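PDB 4FS7: uncharacterized protein from Bacteroides ovatus, which is of unknown function but, as an extracellular leucine-rich repeat protein of the BspA type, probably binds other proteins. Local coordinates for residues 42-48 and 73-79; 305-311 and 328-333. One frame throughout, in Å; residues are numbered along the deposited sequence. Where two conformers were deposited one is given.

Contacts 1 and 2 lie on opposite sides of the chain's centre, their own centres about 66 Å apart and their nearest atoms about 55 Å, so neither touches the other. They follow in series: 42-48 meets 73-79 before 305-311 meets 328-333. Contact 1 belongs to a three-stranded parallel sheet (42-45, 73-77, 98-99) near the N-terminal end; contact 2 belongs to another parallel sheet, of strands 287-288, 310-311, 333-334 and 356-357, inside a BspA-type repeat region. Both stack neighbouring strands in parallel, the way a leucine-rich repeat solenoid grows, and they sit toward the two ends of one elongated, helix-free molecule.

Contact 1: residues 42-48 and 73-79; sequences LVVNIPP and VTEIKIP
The carbonyl oxygen of Leu42 is gripped from the neighbouring strand by Thr74 N at 2.9 Å and more weakly by Glu75 N at 3.3 Å. Beyond it the parallel beta ladder, joining adjacent strands at the N-terminal end of the solenoid, is regular: Val44 gives its N-H to Glu75 O (2.8 Å) and takes Lys77 N on its own O, before Ile46 N reaches Lys77 O. There the ladder stops, since Pro79 has no N-H to give; its CD lies against Ile46 O (3.2 Å) instead and against Ile46 CG2, which stands anti to its own N. Beta-branched residues suit these extended backbones. On the buried face, Val44 CG2, beside its backbone N, lies 3.9 Å from both methyls of Val73, and Ile46 CD1 meets Ile76 CG2. The opposite face is mixed and mostly polar: Val43 and the extended Glu75 run side by side, and in the conformer given the amide of Asn45 lies against the aliphatic chain of Lys77. Strand 73-77 is the middle strand of its sheet, with 98-99 along its far side, while Ile9 of strand 9-13 and Val22 and Leu25 of strand 19-25 pack against Val44 and Ile46.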
ATOM      1  N   LEU A  42     -33.280 -11.647   6.238  1.00 32.54           N
ATOM      2  CA  LEU A  42     -33.448 -11.575   7.654  1.00 26.80           C
ATOM      3  C   LEU A  42     -33.139 -10.168   8.087  1.00 22.44           C
ATOM      4  O   LEU A  42     -31.997  -9.713   7.981  1.00 22.80           O
ATOM      5  CB  LEU A  42     -32.527 -12.582   8.323  1.00 27.11           C
ATOM      6  CG  LEU A  42     -32.367 -12.550   9.845  1.00 28.59           C
ATOM      7  CD1 LEU A  42     -33.721 -12.614  10.586  1.00 33.18           C
ATOM      8  CD2 LEU A  42     -31.426 -13.676  10.282  1.00 34.83           C
ATOM      9  N   VAL A  43     -34.168  -9.457   8.523  1.00 22.16           N
ATOM     10  CA  VAL A  43     -34.073  -8.074   8.929  1.00 21.67           C
ATOM     11  C   VAL A  43     -34.106  -7.949  10.452  1.00 20.75           C
ATOM     12  O   VAL A  43     -35.021  -8.463  11.127  1.00 25.04           O
ATOM     13  CB  VAL A  43     -35.243  -7.257   8.346  1.00 22.79           C
ATOM     14  CG1 VAL A  43     -35.173  -5.822   8.842  1.00 25.36           C
ATOM     15  CG2 VAL A  43     -35.237  -7.329   6.814  1.00 25.92           C
ATOM     16  N   VAL A  44     -33.112  -7.253  10.994  1.00 19.66           N
ATOM     17  CA  VAL A  44     -33.036  -6.999  12.434  1.00 18.22           C
ATOM     18  C   VAL A  44     -33.462  -5.571  12.664  1.00 18.10           C
ATOM     19  O   VAL A  44     -32.800  -4.625  12.234  1.00 18.24           O
ATOM     20  CB  VAL A  44     -31.633  -7.223  12.976  1.00 19.14           C
ATOM     21  CG1 VAL A  44     -31.517  -6.891  14.468  1.00 21.47           C
ATOM     22  CG2 VAL A  44     -31.210  -8.666  12.750  1.00 23.52           C
ATOM     23  N   ASN A  45     -34.595  -5.401  13.339  1.00 18.62           N
ATOM     24  CA  ASN A  45     -35.179  -4.110  13.537  1.00 16.44           C
ATOM     25  C   ASN A  45     -34.996  -3.665  14.988  1.00 15.26           C
ATOM     26  O   ASN A  45     -35.758  -4.106  15.867  1.00 18.18           O
ATOM     27  CB  ASN A  45     -36.645  -4.191  13.152  1.00 19.88           C
ATOM     28  CG  ASN A  45     -37.166  -2.897  12.691  1.00 25.14           C
ATOM     29  OD1 ASN A  45     -36.799  -1.840  13.239  1.00 27.86           O
ATOM     30  ND2 ASN A  45     -38.014  -2.930  11.646  1.00 27.72           N
ATOM     31  N   ILE A  46     -33.978  -2.851  15.286  1.00 13.88           N
ATOM     32  CA  ILE A  46     -33.662  -2.540  16.656  1.00 12.68           C
ATOM     33  C   ILE A  46     -34.555  -1.374  17.127  1.00 12.73           C
ATOM     34  O   ILE A  46     -34.519  -0.295  16.541  1.00 13.65           O
ATOM     35  CB  ILE A  46     -32.170  -2.144  16.835  1.00 13.07           C
ATOM     36  CG1 ILE A  46     -31.234  -3.294  16.402  1.00 14.03           C
ATOM     37  CG2 ILE A  46     -31.901  -1.671  18.253  1.00 13.70           C
ATOM     38  CD1 ILE A  46     -29.767  -2.900  16.280  1.00 14.66           C
ATOM     39  N   PRO A  47     -35.326  -1.573  18.202  1.00 12.79           N
ATOM     40  CA  PRO A  47     -36.189  -0.483  18.682  1.00 12.40           C
ATOM     41  C   PRO A  47     -35.389   0.531  19.508  1.00 12.63           C
ATOM     42  O   PRO A  47     -34.317   0.212  20.069  1.00 12.75           O
ATOM     43  CB  PRO A  47     -37.207  -1.233  19.528  1.00 14.63           C
ATOM     44  CG  PRO A  47     -36.407  -2.372  20.126  1.00 16.54           C
ATOM     45  CD  PRO A  47     -35.503  -2.797  18.999  1.00 13.76           C
ATOM     46  N   PRO A  48     -35.933   1.749  19.680  1.00 12.14           N
ATOM     47  CA  PRO A  48     -35.263   2.771  20.491  1.00 12.32           C
ATOM     48  C   PRO A  48     -35.484   2.618  21.990  1.00 12.62           C
ATOM     49  O   PRO A  48     -34.719   3.175  22.796  1.00 13.13           O
ATOM     50  CB  PRO A  48     -35.901   4.066  20.006  1.00 13.92           C
ATOM     51  CG  PRO A  48     -37.240   3.659  19.493  1.00 14.77           C
ATOM     52  CD  PRO A  48     -37.046   2.320  18.898  1.00 13.71           C
ATOM     53  N   VAL A  73     -27.887 -12.523   8.592  1.00 21.14           N
ATOM     54  CA  VAL A  73     -28.561 -11.217   8.632  1.00 17.46           C
ATOM     55  C   VAL A  73     -28.358 -10.429   7.320  1.00 16.31           C
ATOM     56  O   VAL A  73     -27.216 -10.301   6.868  1.00 17.51           O
ATOM     57  CB  VAL A  73     -28.087 -10.407   9.849  1.00 19.35           C
ATOM     58  CG1 VAL A  73     -28.627  -8.993   9.798  1.00 20.67           C
ATOM     59  CG2 VAL A  73     -28.550 -11.057  11.132  1.00 24.11           C
ATOM     60  N   THR A  74     -29.435  -9.884   6.732  1.00 16.28           N
ATOM     61  CA  THR A  74     -29.313  -9.127   5.508  1.00 17.88           C
ATOM     62  C   THR A  74     -29.485  -7.621   5.682  1.00 16.96           C
ATOM     63  O   THR A  74     -29.004  -6.855   4.862  1.00 17.43           O
ATOM     64  CB  THR A  74     -30.246  -9.643   4.420  1.00 19.87           C
ATOM     65  OG1 THR A  74     -31.608  -9.413   4.790  1.00 23.30           O
ATOM     66  CG2 THR A  74     -29.975 -11.168   4.154  1.00 23.12           C
ATOM     67  N   GLU A  75     -30.192  -7.208   6.730  1.00 17.00           N
ATOM     68  CA  GLU A  75     -30.444  -5.794   6.996  1.00 16.32           C
ATOM     69  C   GLU A  75     -30.503  -5.572   8.506  1.00 15.34           C
ATOM     70  O   GLU A  75     -31.148  -6.375   9.208  1.00 15.95           O
ATOM     71  CB  GLU A  75     -31.767  -5.359   6.378  1.00 19.90           C
ATOM     72  CG  GLU A  75     -32.170  -3.943   6.778  1.00 21.33           C
ATOM     73  CD  GLU A  75     -33.371  -3.372   6.012  1.00 33.07           C
ATOM     74  OE1 GLU A  75     -34.058  -4.124   5.286  1.00 37.98           O
ATOM     75  OE2 GLU A  75     -33.626  -2.156   6.188  1.00 36.37           O
ATOM     76  N   ILE A  76     -29.864  -4.495   8.986  1.00 14.50           N
ATOM     77  CA  ILE A  76     -30.025  -4.055  10.368  1.00 14.00           C
ATOM     78  C   ILE A  76     -30.468  -2.603  10.333  1.00 12.85           C
ATOM     79  O   ILE A  76     -29.897  -1.775   9.621  1.00 13.79           O
ATOM     80  CB  ILE A  76     -28.688  -4.193  11.152  1.00 14.04           C
ATOM     81  CG1 ILE A  76     -28.205  -5.658  11.163  1.00 14.86           C
ATOM     82  CG2 ILE A  76     -28.819  -3.610  12.565  1.00 17.97           C
ATOM     83  CD1 ILE A  76     -26.841  -5.916  11.733  1.00 16.26           C
ATOM     84  N   LYS A  77     -31.545  -2.339  11.062  1.00 13.84           N
ATOM     85  CA  LYS A  77     -32.109  -1.011  11.227  0.50 13.44           C
ATOM     86  C   LYS A  77     -31.746  -0.516  12.623  1.00 13.14           C
ATOM     87  O   LYS A  77     -32.154  -1.120  13.627  1.00 13.49           O
ATOM     88  CB  LYS A  77     -33.628  -1.066  11.034  0.50 15.08           C
ATOM     89  CG  LYS A  77     -34.084  -1.640   9.677  0.50 15.64           C
ATOM     90  CD  LYS A  77     -35.593  -1.626   9.553  0.50 21.49           C
ATOM     91  CE  LYS A  77     -36.045  -1.464   8.129  0.50 25.03           C
ATOM     92  NZ  LYS A  77     -37.427  -0.893   8.060  0.50 22.38           N
ATOM     93  N   ILE A  78     -31.001   0.571  12.693  1.00 12.79           N
ATOM     94  CA  ILE A  78     -30.505   1.098  13.938  1.00 11.74           C
ATOM     95  C   ILE A  78     -31.226   2.407  14.271  1.00 11.94           C
ATOM     96  O   ILE A  78     -31.228   3.314  13.462  1.00 12.99           O
ATOM     97  CB  ILE A  78     -28.974   1.338  13.890  1.00 11.26           C
ATOM     98  CG1 ILE A  78     -28.214   0.078  13.472  1.00 13.15           C
ATOM     99  CG2 ILE A  78     -28.477   1.842  15.231  1.00 12.09           C
ATOM    100  CD1 ILE A  78     -26.653   0.172  13.479  1.00 14.92           C
ATOM    101  N   PRO A  79     -31.854   2.511  15.453  1.00 11.84           N
ATOM    102  CA  PRO A  79     -32.599   3.712  15.776  1.00 11.98           C
ATOM    103  C   PRO A  79     -31.674   4.880  16.139  1.00 11.25           C
ATOM    104  O   PRO A  79     -30.515   4.687  16.484  1.00 11.83           O
ATOM    105  CB  PRO A  79     -33.427   3.279  16.997  1.00 13.22           C
ATOM    106  CG  PRO A  79     -32.542   2.284  17.679  1.00 12.76           C
ATOM    107  CD  PRO A  79     -31.888   1.533  16.544  1.00 12.17           C
TER

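Contact 2: residues 305-311 and 328-333; sequences LDSVKFI and PYLVEE
Phe310 and Glu333, bridged in parallel, turn their side chains to the same face of the sheet. With chi1 at -56°, the phenyl ring stands beside its own backbone N and offers an edge to the glutamate: in the conformer given, Glu333 CD lies in the ring plane, OE2 is 3.4 Å from Phe310 CE2, and the carboxylate plane is turned 86° from the ring. Glu332 approaches obliquely, its OE1 3.6 Å from Phe310 CZ. Behind these groups the backbones join through Glu332 N to Lys309 O (2.8 Å) and Ile311 N to Glu333 O (3.0 Å).

Just before these strands, two type I turns, 305-308 and 328-331, lie one against the other. Pro328, whose ring suits the start of a turn, sets CG 3.4 Å from Leu305 O. A chi1 of 81°, with CG between N and the carbonyl carbon, brings the ring edge of Tyr329 to Asp306 CB, while Leu330 CG sits over one face. Lys309 and Leu330 run alongside each other. One water donates to Asp306 O and Val308 O and accepts from Leu330 N, stitching the turns together; a second links Asp306 OD1 to Tyr329 N. Stacked repeat on repeat, such turns and strands form the ladder of a BspA-type leucine-rich repeat solenoid.

Both glutamates form salt bridges with Arg355 NH2. Pairing with one guanidinium probably offsets the repulsion between two neighbouring acids and favours their charged forms, while the slightly positive C-H edge of Phe310 would suit the oxygen of Glu333 beside it.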
ATOM      1  N   LEU A 305      22.701   9.915 -13.773  1.00 11.96           N
ATOM      2  CA  LEU A 305      23.236  11.262 -13.713  1.00 12.46           C
ATOM      3  C   LEU A 305      24.622  11.292 -13.057  1.00 12.64           C
ATOM      4  O   LEU A 305      25.018  10.324 -12.422  1.00 12.10           O
ATOM      5  CB  LEU A 305      22.260  12.187 -12.996  1.00 12.81           C
ATOM      6  CG  LEU A 305      20.865  12.291 -13.684  1.00 17.47           C
ATOM      7  CD1 LEU A 305      19.946  13.173 -12.830  1.00 19.99           C
ATOM      8  CD2 LEU A 305      20.895  12.726 -15.119  1.00 21.68           C
ATOM      9  N   ASP A 306      25.370  12.384 -13.267  1.00 13.48           N
ATOM     10  CA  ASP A 306      26.719  12.532 -12.761  1.00 13.35           C
ATOM     11  C   ASP A 306      26.786  12.458 -11.258  1.00 12.95           C
ATOM     12  O   ASP A 306      27.860  12.283 -10.686  1.00 14.34           O
ATOM     13  CB  ASP A 306      27.327  13.852 -13.233  1.00 15.51           C
ATOM     14  CG  ASP A 306      27.606  13.919 -14.709  1.00 19.15           C
ATOM     15  OD1 ASP A 306      27.540  12.884 -15.433  1.00 19.46           O
ATOM     16  OD2 ASP A 306      27.928  15.067 -15.136  1.00 21.61           O
ATOM     17  N   SER A 307      25.655  12.671 -10.599  1.00 13.27           N
ATOM     18  CA  SER A 307      25.557  12.573  -9.150  1.00 13.94           C
ATOM     19  C   SER A 307      25.605  11.119  -8.638  1.00 14.06           C
ATOM     20  O   SER A 307      25.760  10.922  -7.450  1.00 14.35           O
ATOM     21  CB  SER A 307      24.266  13.255  -8.671  1.00 13.77           C
ATOM     22  OG  SER A 307      23.150  12.876  -9.464  1.00 14.53           O
ATOM     23  N   VAL A 308      25.443  10.109  -9.495  1.00 12.86           N
ATOM     24  CA  VAL A 308      25.463   8.692  -9.092  1.00 11.59           C
ATOM     25  C   VAL A 308      26.900   8.219  -8.909  1.00 11.97           C
ATOM     26  O   VAL A 308      27.717   8.275  -9.832  1.00 13.45           O
ATOM     27  CB  VAL A 308      24.723   7.805 -10.096  1.00 11.54           C
ATOM     28  CG1 VAL A 308      24.792   6.355  -9.621  1.00 13.41           C
ATOM     29  CG2 VAL A 308      23.289   8.301 -10.296  1.00 13.65           C
ATOM     30  N   LYS A 309      27.194   7.684  -7.743  1.00 11.86           N
ATOM     31  CA  LYS A 309      28.535   7.228  -7.421  1.00 12.30           C
ATOM     32  C   LYS A 309      28.702   5.789  -6.993  1.00 12.06           C
ATOM     33  O   LYS A 309      29.806   5.267  -6.978  1.00 12.46           O
ATOM     34  CB  LYS A 309      29.139   8.143  -6.359  1.00 15.05           C
ATOM     35  CG  LYS A 309      29.286   9.610  -6.899  1.00 21.24           C
ATOM     36  CD  LYS A 309      29.978  10.588  -5.989  1.00 25.24           C
ATOM     37  CE  LYS A 309      29.812  12.024  -6.574  1.00 28.40           C
ATOM     38  NZ  LYS A 309      30.586  13.038  -5.818  1.00 31.09           N
ATOM     39  N   PHE A 310      27.607   5.119  -6.661  1.00 12.25           N
ATOM     40  CA  PHE A 310      27.655   3.711  -6.215  1.00 11.19           C
ATOM     41  C   PHE A 310      26.546   2.917  -6.847  1.00 10.41           C
ATOM     42  O   PHE A 310      25.382   3.339  -6.826  1.00 12.83           O
ATOM     43  CB  PHE A 310      27.537   3.610  -4.701  1.00 11.74           C
ATOM     44  CG  PHE A 310      28.587   4.400  -3.983  1.00 14.04           C
ATOM     45  CD1 PHE A 310      28.414   5.757  -3.688  1.00 15.83           C
ATOM     46  CD2 PHE A 310      29.793   3.817  -3.660  1.00 15.09           C
ATOM     47  CE1 PHE A 310      29.421   6.499  -3.057  1.00 18.61           C
ATOM     48  CE2 PHE A 310      30.785   4.531  -3.012  1.00 18.07           C
ATOM     49  CZ  PHE A 310      30.601   5.884  -2.723  1.00 19.83           C
ATOM     50  N   ILE A 311      26.872   1.750  -7.388  1.00  9.84           N
ATOM     51  CA  ILE A 311      25.885   0.822  -7.932  1.00  9.32           C
ATOM     52  C   ILE A 311      25.814  -0.379  -6.979  1.00  9.49           C
ATOM     53  O   ILE A 311      26.779  -1.123  -6.827  1.00 10.12           O
ATOM     54  CB  ILE A 311      26.240   0.292  -9.351  0.60 10.88           C
ATOM     55  CG1 ILE A 311      26.674   1.426 -10.302  0.60 14.26           C
ATOM     56  CG2 ILE A 311      25.049  -0.545  -9.896  0.60 10.48           C
ATOM     57  CD1 ILE A 311      25.562   2.443 -10.559  0.60 16.25           C
ATOM     58  N   PRO A 328      28.563   6.987 -15.131  1.00 13.44           N
ATOM     59  CA  PRO A 328      29.026   8.362 -15.125  1.00 14.45           C
ATOM     60  C   PRO A 328      30.389   8.514 -14.479  1.00 13.91           C
ATOM     61  O   PRO A 328      30.928   7.607 -13.799  1.00 14.01           O
ATOM     62  CB  PRO A 328      27.927   9.106 -14.350  1.00 15.83           C
ATOM     63  CG  PRO A 328      27.334   8.068 -13.480  1.00 16.88           C
ATOM     64  CD  PRO A 328      27.355   6.810 -14.313  1.00 14.94           C
ATOM     65  N   TYR A 329      30.945   9.698 -14.678  1.00 15.04           N
ATOM     66  CA  TYR A 329      32.375   9.859 -14.529  1.00 14.73           C
ATOM     67  C   TYR A 329      32.961   9.807 -13.139  1.00 14.71           C
ATOM     68  O   TYR A 329      34.191   9.782 -13.005  1.00 18.87           O
ATOM     69  CB  TYR A 329      32.880  11.107 -15.275  1.00 16.90           C
ATOM     70  CG  TYR A 329      32.692  12.418 -14.548  1.00 16.98           C
ATOM     71  CD1 TYR A 329      31.437  12.932 -14.309  1.00 16.75           C
ATOM     72  CD2 TYR A 329      33.774  13.141 -14.085  1.00 18.29           C
ATOM     73  CE1 TYR A 329      31.259  14.118 -13.625  1.00 19.37           C
ATOM     74  CE2 TYR A 329      33.613  14.363 -13.381  1.00 19.49           C
ATOM     75  CZ  TYR A 329      32.344  14.867 -13.182  1.00 17.42           C
ATOM     76  OH  TYR A 329      32.154  16.054 -12.498  1.00 20.95           O
ATOM     77  N   LEU A 330      32.119   9.778 -12.102  1.00 13.99           N
ATOM     78  CA  LEU A 330      32.580   9.697 -10.721  1.00 14.04           C
ATOM     79  C   LEU A 330      32.141   8.391 -10.009  1.00 13.34           C
ATOM     80  O   LEU A 330      32.255   8.283  -8.785  1.00 14.99           O
ATOM     81  CB  LEU A 330      32.137  10.944  -9.939  1.00 16.34           C
ATOM     82  CG  LEU A 330      32.743  12.250 -10.452  1.00 17.62           C
ATOM     83  CD1 LEU A 330      32.019  13.429  -9.802  1.00 19.92           C
ATOM     84  CD2 LEU A 330      34.245  12.283 -10.113  1.00 21.46           C
ATOM     85  N   VAL A 331      31.649   7.418 -10.752  1.00 12.27           N
ATOM     86  CA  VAL A 331      31.286   6.125 -10.122  1.00 10.51           C
ATOM     87  C   VAL A 331      32.499   5.497  -9.437  1.00 10.94           C
ATOM     88  O   VAL A 331      33.564   5.365 -10.044  1.00 12.04           O
ATOM     89  CB  VAL A 331      30.617   5.200 -11.118  1.00 11.19           C
ATOM     90  CG1 VAL A 331      30.367   3.793 -10.451  1.00 14.88           C
ATOM     91  CG2 VAL A 331      29.269   5.712 -11.581  1.00 15.36           C
ATOM     92  N   GLU A 332      32.309   5.120  -8.181  1.00 10.53           N
ATOM     93  CA  GLU A 332      33.382   4.559  -7.359  1.00 10.40           C
ATOM     94  C   GLU A 332      33.323   3.045  -7.185  1.00  9.33           C
ATOM     95  O   GLU A 332      34.367   2.417  -7.027  1.00 10.57           O
ATOM     96  CB  GLU A 332      33.370   5.186  -5.967  1.00 13.76           C
ATOM     97  CG  GLU A 332      33.617   6.714  -5.992  1.00 15.91           C
ATOM     98  CD  GLU A 332      33.771   7.347  -4.626  1.00 18.82           C
ATOM     99  OE1 GLU A 332      34.049   6.654  -3.613  1.00 18.88           O
ATOM    100  OE2 GLU A 332      33.648   8.592  -4.595  1.00 23.15           O
ATOM    101  N   GLU A 333      32.139   2.473  -7.120  1.00  8.94           N
ATOM    102  CA  GLU A 333      31.962   1.050  -6.802  0.50  8.54           C
ATOM    103  C   GLU A 333      30.824   0.468  -7.606  1.00  8.54           C
ATOM    104  O   GLU A 333      29.768   1.119  -7.741  1.00  9.25           O
ATOM    105  CB  GLU A 333      31.644   0.839  -5.308  0.50  9.54           C
ATOM    106  CG  GLU A 333      32.654   1.505  -4.357  0.50  8.15           C
ATOM    107  CD  GLU A 333      32.377   1.306  -2.866  0.50  9.84           C
ATOM    108  OE1 GLU A 333      31.583   0.419  -2.481  0.50 12.64           O
ATOM    109  OE2 GLU A 333      32.971   2.054  -2.057  0.50 13.68           O
TER
HETATM  110  O   HOH W   1      29.300   9.969 -11.414  1.00 13.64           O
HETATM  111  O   HOH W   2      29.514  11.393 -16.656  1.00 22.41           O